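Local atomic coordinates of SusD superfamily protein (Bacteroides fragilis, PDB entry 3L22), a protein that probably binds glycans at the outer membrane surface, as expected of a SusD-family lipoprotein from a gut Bacteroides. Residues S60-L63 against V64-F67. Numbering follows the deposited sequence. Where two conformers were deposited one is given.
Sequences SNNL and VTLF
One face of the Phe67 ring packs against the backbone of Asn61 in a CH-pi contact: Asn61 CA sits 3.5 Å from the ring centroid and only 2° off the ring normal. The ring is turned back against the preceding turn by a chi1 of -163° at Phe67, which sets CG opposite the backbone N.

Backbone bonds converge on the carbonyl of Asn62. Thr65 N donates to Asn62 O at 3.0 Å, from well above the carbonyl plane, and Phe67 N adds a weak bond to the same Asn62 O at 3.4 Å.

Side-chain polar groups close the bend. Asn62 OD1 accepts from Val64 N at 3.0 Å, the donor lying well above the plane of the side-chain carbonyl, while Asn62 ND2 donates to a water that also bonds Thr65 OG1. Ser60 OG accepts from Asn62 N at 3.3 Å, an ST turn, and lies 3.0 Å from Thr65 OG1; the strongest polar partner of Ser60 OG is Asn58 OD1, just before the turn.

Linking strand 56-58 to helix 67-70, this connection has its bend held by Asn62 through both backbone and side-chain oxygens, consistent with a local turn held mainly by polar bonds to Asn62, with one face of the Phe67 ring against Asn61 as its apolar contact.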
loop_
_atom_site.group_PDB
_atom_site.type_symbol
_atom_site.label_atom_id
_atom_site.label_comp_id
_atom_site.label_asym_id
_atom_site.label_seq_id
_atom_site.Cartn_x
_atom_site.Cartn_y
_atom_site.Cartn_z
ATOM N N SER A 60 20.142 6.409 7.548
ATOM C CA SER A 60 20.093 6.701 8.996
ATOM C C SER A 60 21.081 5.890 9.798
ATOM O O SER A 60 21.460 6.326 10.892
ATOM C CB SER A 60 18.700 6.421 9.567
ATOM O OG SER A 60 18.334 5.040 9.485
ATOM N N ASN A 61 21.477 4.720 9.277
ATOM C CA ASN A 61 22.318 3.771 10.028
ATOM C C ASN A 61 21.700 3.403 11.366
ATOM O O ASN A 61 22.400 3.100 12.305
ATOM C CB ASN A 61 23.735 4.333 10.251
ATOM C CG ASN A 61 24.757 3.248 10.621
ATOM O OD1 ASN A 61 24.698 2.140 10.109
ATOM N ND2 ASN A 61 25.675 3.566 11.528
ATOM N N ASN A 62 20.378 3.450 11.474
ATOM C CA ASN A 62 19.720 3.260 12.755
ATOM C C ASN A 62 18.565 2.275 12.594
ATOM O O ASN A 62 17.636 2.535 11.850
ATOM C CB ASN A 62 19.214 4.624 13.222
ATOM C CG ASN A 62 18.516 4.577 14.573
ATOM O OD1 ASN A 62 18.471 3.539 15.234
ATOM N ND2 ASN A 62 17.931 5.715 14.974
ATOM N N LEU A 63 18.628 1.165 13.319
ATOM C CA LEU A 63 17.598 0.129 13.281
ATOM C C LEU A 63 16.230 0.644 13.745
ATOM O O LEU A 63 15.193 0.170 13.251
ATOM C CB LEU A 63 18.029 -1.092 14.112
ATOM C CG LEU A 63 19.346 -1.785 13.729
ATOM C CD1 LEU A 63 19.518 -3.143 14.524
ATOM C CD2 LEU A 63 19.482 -2.012 12.230
ATOM N N VAL A 64 16.223 1.653 14.626
ATOM C CA VAL A 64 14.968 2.288 15.067
ATOM C C VAL A 64 14.251 2.975 13.905
ATOM O O VAL A 64 13.027 3.032 13.892
ATOM C CB VAL A 64 15.194 3.291 16.271
ATOM C CG1 VAL A 64 13.875 3.960 16.704
ATOM C CG2 VAL A 64 15.884 2.579 17.499
ATOM N N THR A 65 14.987 3.457 12.898
ATOM C CA THR A 65 14.347 4.114 11.754
ATOM C C THR A 65 14.514 3.319 10.438
ATOM O O THR A 65 14.849 3.870 9.409
ATOM C CB THR A 65 14.796 5.576 11.636
ATOM O OG1 THR A 65 16.213 5.625 11.520
ATOM C CG2 THR A 65 14.343 6.381 12.870
ATOM N N LEU A 66 14.229 2.020 10.499
ATOM C CA LEU A 66 13.984 1.145 9.316
ATOM C C LEU A 66 15.255 0.784 8.497
ATOM O O LEU A 66 15.164 0.261 7.387
ATOM C CB LEU A 66 12.856 1.714 8.416
ATOM C CG LEU A 66 11.449 1.840 9.047
ATOM C CD1 LEU A 66 10.413 2.443 8.080
ATOM C CD2 LEU A 66 10.928 0.444 9.558
ATOM N N PHE A 67 16.438 1.021 9.058
ATOM C CA PHE A 67 17.651 0.715 8.331
ATOM C C PHE A 67 17.749 -0.740 7.911
ATOM O O PHE A 67 18.186 -1.017 6.801
ATOM C CB PHE A 67 18.870 1.086 9.174
ATOM C CG PHE A 67 20.138 1.195 8.416
ATOM C CD1 PHE A 67 20.263 2.094 7.360
ATOM C CD2 PHE A 67 21.252 0.455 8.808
ATOM C CE1 PHE A 67 21.487 2.235 6.676
ATOM C CE2 PHE A 67 22.478 0.588 8.140
ATOM C CZ PHE A 67 22.591 1.476 7.064
HETATM O O HOH W 1 17.594 7.760 12.788
HETATM O O HOH W 2 12.567 0.094 12.889
#